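Long-range contact in Lin1840 protein (Listeria innocua serovar 6a, PDB 4ZOC), which probably hydrolyses terminal, non-reducing beta-D-glucosyl residues, as a family 3 beta-glucosidase involved in beta-1,2-glucan metabolism: residues L646-A651 with F685-H690. The protein carries 2 engineered substitutions. Numbering follows the deposited sequence.
Sequences LQDVTA and FSFYNH. With MG (magnesium ion), chain D.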
ATOM      1  N   LEU A 646      -0.683  12.022 -22.105  1.00  8.87           N
ATOM      2  CA  LEU A 646      -0.384  13.363 -21.701  1.00  9.96           C
ATOM      3  C   LEU A 646       0.338  13.436 -20.294  1.00  9.02           C
ATOM      4  O   LEU A 646       0.038  12.643 -19.347  1.00 11.52           O
ATOM      5  CB  LEU A 646      -1.675  14.106 -21.622  1.00 13.47           C
ATOM      6  CG  LEU A 646      -1.711  15.559 -22.052  1.00 16.52           C
ATOM      7  CD1 LEU A 646      -1.116  15.707 -23.484  1.00 14.51           C
ATOM      8  CD2 LEU A 646      -3.171  15.966 -21.947  1.00 13.67           C
ATOM      9  N   GLN A 647       1.306  14.345 -20.181  1.00  8.84           N
ATOM     10  CA  GLN A 647       1.916  14.712 -18.981  1.00  9.22           C
ATOM     11  C   GLN A 647       1.771  16.226 -18.701  1.00  9.78           C
ATOM     12  O   GLN A 647       2.046  17.042 -19.577  1.00 12.14           O
ATOM     13  CB  GLN A 647       3.389  14.380 -18.980  1.00 10.07           C
ATOM     14  CG  GLN A 647       4.109  14.776 -17.687  1.00 10.42           C
ATOM     15  CD  GLN A 647       5.619  14.554 -17.721  1.00 12.10           C
ATOM     16  OE1 GLN A 647       6.229  14.424 -18.771  1.00 14.59           O
ATOM     17  NE2 GLN A 647       6.221  14.468 -16.537  1.00 14.35           N
ATOM     18  N   ASP A 648       1.378  16.577 -17.468  1.00  9.01           N
ATOM     19  CA  ASP A 648       1.391  17.913 -16.931  1.00  7.99           C
ATOM     20  C   ASP A 648       2.718  18.100 -16.183  1.00  9.38           C
ATOM     21  O   ASP A 648       2.880  17.574 -15.092  1.00  9.34           O
ATOM     22  CB  ASP A 648       0.170  18.118 -16.045  1.00  9.77           C
ATOM     23  CG  ASP A 648      -0.085  19.555 -15.674  1.00 10.18           C
ATOM     24  OD1 ASP A 648       0.777  20.455 -15.921  1.00 10.13           O
ATOM     25  OD2 ASP A 648      -1.184  19.774 -15.097  1.00 12.76           O
ATOM     26  N   VAL A 649       3.632  18.867 -16.750  1.00  9.03           N
ATOM     27  CA  VAL A 649       5.023  18.860 -16.292  1.00  9.61           C
ATOM     28  C   VAL A 649       5.211  19.525 -14.904  1.00 10.58           C
ATOM     29  O   VAL A 649       5.953  19.026 -14.027  1.00 10.18           O
ATOM     30  CB  VAL A 649       5.925  19.495 -17.355  1.00  9.78           C
ATOM     31  CG1 VAL A 649       7.291  19.580 -16.851  1.00 11.12           C
ATOM     32  CG2 VAL A 649       5.920  18.690 -18.649  1.00 11.64           C
ATOM     33  N   THR A 650       4.476  20.609 -14.715  1.00  9.98           N
ATOM     34  CA  THR A 650       4.446  21.345 -13.453  1.00 10.94           C
ATOM     35  C   THR A 650       3.016  21.670 -13.094  1.00 10.94           C
ATOM     36  O   THR A 650       2.270  22.195 -13.905  1.00  8.92           O
ATOM     37  CB  THR A 650       5.231  22.660 -13.576  1.00  9.59           C
ATOM     38  OG1 THR A 650       6.530  22.378 -14.114  1.00 12.15           O
ATOM     39  CG2 THR A 650       5.393  23.347 -12.216  1.00 10.81           C
ATOM     40  N   ALA A 651       2.651  21.420 -11.860  1.00 11.95           N
ATOM     41  CA  ALA A 651       1.309  21.721 -11.410  1.00 10.95           C
ATOM     42  C   ALA A 651       1.249  22.022  -9.926  1.00 10.08           C
ATOM     43  O   ALA A 651       2.177  21.773  -9.178  1.00 11.62           O
ATOM     44  CB  ALA A 651       0.395  20.518 -11.789  1.00  8.26           C
ATOM     45  N   PHE A 685      -6.532  17.752 -20.082  1.00 10.76           N
ATOM     46  CA  PHE A 685      -5.483  18.557 -19.477  1.00 11.52           C
ATOM     47  C   PHE A 685      -5.750  18.950 -18.017  1.00 11.93           C
ATOM     48  O   PHE A 685      -4.921  19.592 -17.390  1.00 13.36           O
ATOM     49  CB  PHE A 685      -5.261  19.855 -20.305  1.00 12.55           C
ATOM     50  CG  PHE A 685      -4.688  19.631 -21.669  1.00 12.71           C
ATOM     51  CD1 PHE A 685      -5.479  19.212 -22.742  1.00 13.44           C
ATOM     52  CD2 PHE A 685      -3.371  19.911 -21.912  1.00 12.67           C
ATOM     53  CE1 PHE A 685      -4.917  18.982 -24.001  1.00 13.39           C
ATOM     54  CE2 PHE A 685      -2.786  19.643 -23.140  1.00 12.60           C
ATOM     55  CZ  PHE A 685      -3.558  19.233 -24.214  1.00 10.52           C
ATOM     56  N   SER A 686      -6.923  18.575 -17.531  1.00 13.02           N
ATOM     57  CA  SER A 686      -7.422  19.015 -16.251  1.00 12.56           C
ATOM     58  C   SER A 686      -7.169  17.971 -15.192  1.00 11.38           C
ATOM     59  O   SER A 686      -6.913  16.770 -15.491  1.00 13.62           O
ATOM     60  CB  SER A 686      -8.895  19.294 -16.385  1.00 16.35           C
ATOM     61  OG  SER A 686      -9.053  20.354 -17.347  1.00 17.18           O
ATOM     62  N   PHE A 687      -7.293  18.448 -13.938  1.00  9.60           N
ATOM     63  CA  PHE A 687      -7.081  17.638 -12.759  1.00 10.60           C
ATOM     64  C   PHE A 687      -7.707  18.242 -11.525  1.00 10.15           C
ATOM     65  O   PHE A 687      -8.089  19.386 -11.538  1.00 10.81           O
ATOM     66  CB  PHE A 687      -5.587  17.393 -12.510  1.00  9.05           C
ATOM     67  CG  PHE A 687      -4.850  18.593 -12.024  1.00  8.18           C
ATOM     68  CD1 PHE A 687      -4.467  19.588 -12.962  1.00  8.72           C
ATOM     69  CD2 PHE A 687      -4.614  18.799 -10.721  1.00  9.24           C
ATOM     70  CE1 PHE A 687      -3.782  20.706 -12.527  1.00  8.68           C
ATOM     71  CE2 PHE A 687      -3.940  19.923 -10.292  1.00 11.45           C
ATOM     72  CZ  PHE A 687      -3.563  20.884 -11.233  1.00  9.89           C
ATOM     73  N   TYR A 688      -7.800  17.434 -10.435  1.00  8.95           N
ATOM     74  CA  TYR A 688      -8.280  17.874  -9.179  1.00  9.06           C
ATOM     75  C   TYR A 688      -7.207  18.522  -8.322  1.00 10.86           C
ATOM     76  O   TYR A 688      -6.195  17.926  -8.115  1.00 11.61           O
ATOM     77  CB  TYR A 688      -8.896  16.700  -8.414  1.00  8.46           C
ATOM     78  CG  TYR A 688     -10.218  16.307  -9.017  1.00  7.87           C
ATOM     79  CD1 TYR A 688     -11.334  16.955  -8.725  1.00  8.77           C
ATOM     80  CD2 TYR A 688     -10.288  15.289  -9.976  1.00 10.34           C
ATOM     81  CE1 TYR A 688     -12.556  16.559  -9.313  1.00 11.69           C
ATOM     82  CE2 TYR A 688     -11.466  14.891 -10.560  1.00 10.93           C
ATOM     83  CZ  TYR A 688     -12.602  15.508 -10.199  1.00 14.11           C
ATOM     84  OH  TYR A 688     -13.729  15.075 -10.812  1.00 20.28           O
ATOM     85  N   ASN A 689      -7.430  19.746  -7.864  1.00 11.51           N
ATOM     86  CA  ASN A 689      -6.429  20.445  -7.095  1.00 12.28           C
ATOM     87  C   ASN A 689      -6.563  20.189  -5.591  1.00 13.23           C
ATOM     88  O   ASN A 689      -7.395  19.365  -5.185  1.00 15.75           O
ATOM     89  CB  ASN A 689      -6.417  21.906  -7.473  1.00 10.81           C
ATOM     90  CG  ASN A 689      -7.604  22.687  -6.950  1.00 11.48           C
ATOM     91  OD1 ASN A 689      -8.428  22.202  -6.199  1.00  9.18           O
ATOM     92  ND2 ASN A 689      -7.664  23.951  -7.365  1.00 14.83           N
ATOM     93  N   HIS A 690      -5.774  20.879  -4.755  1.00 14.29           N
ATOM     94  CA  HIS A 690      -5.800  20.562  -3.298  1.00 18.72           C
ATOM     95  C   HIS A 690      -7.156  20.881  -2.711  1.00 17.35           C
ATOM     96  O   HIS A 690      -7.538  20.251  -1.711  1.00 18.74           O
ATOM     97  CB  HIS A 690      -4.686  21.293  -2.528  1.00 24.55           C
ATOM     98  CG  HIS A 690      -5.070  22.644  -2.101  1.00 35.01           C
ATOM     99  ND1 HIS A 690      -5.195  23.696  -2.995  1.00 50.27           N
ATOM    100  CD2 HIS A 690      -5.474  23.111  -0.901  1.00 41.60           C
ATOM    101  CE1 HIS A 690      -5.621  24.768  -2.348  1.00 39.19           C
ATOM    102  NE2 HIS A 690      -5.793  24.440  -1.075  1.00 47.03           N
TER
HETATM  103 MG    MG D 802       0.912  22.407 -15.522  1.00 11.45          MG
HETATM  104  O   HOH W   1      -3.740  21.696 -16.011  1.00 13.32           O
HETATM  105  O   HOH W   2      -3.004  17.994 -15.829  1.00 16.90           O
HETATM  106  O   HOH W   3      -0.814  22.314 -14.311  1.00  8.75           O
HETATM  107  O   HOH W   4       2.666  22.366 -16.667  1.00 11.36           O
HETATM  108  O   HOH W   5      -0.250  23.001 -17.063  1.00  8.72           O
HETATM  109  O   HOH W   6       1.247  24.450 -14.956  1.00 11.25           O
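L646 and F685 meet in a CH-pi contact. The methyl CD2 of L646 sits over one face of the F685 ring, 3.7 Å from its centroid and only 3° off the ring normal. Nearer the metal, CZ of the F687 ring meets CB of A651 at 4.0 Å, and its CE1 lies 3.8 Å from OD2 of D648. The D648 carboxylate and the F687 ring are turned 69° apart and meet obliquely. No direct hydrogen bond joins the two segments.

Water makes the polar link instead. Water 2 donates to D648 OD2 at 2.6 Å and to F685 O at 2.9 Å. Water 1 is placed to donate to F685 O, and weakly to OD2, but its bonding is less certain because other acceptors compete for it. It lies in the plane of the F687 ring, at its edge.

D648 OD1 binds the magnesium ion at 2.0 Å, and T650 O does so at 2.1 Å. Four waters bring the ligands to six. Of these, water 3 probably also donates to D648 OD2, and water 4 accepts from T650 N. With CG anti to the backbone N (chi1 -167°), the carboxylate of D648 reaches both the metal and the bridging waters.

Strand 699-706 backs the site: H701 packs on D648 and meets the F685 ring edge-to-face. R655 touches both D648 and F687. A backbone hydrogen bond between F687 and V695 belongs to the antiparallel pairing of 687-688 with 694-695.

The contact joins the end of strand 638-648 and the turn after it to residues 685-687 within the fibronectin type III-like domain. The ion links the D648 side chain to the T650 carbonyl, so it probably steadies this turn; OD2 is left for water, and water and apolar contacts carry the link to 685-690.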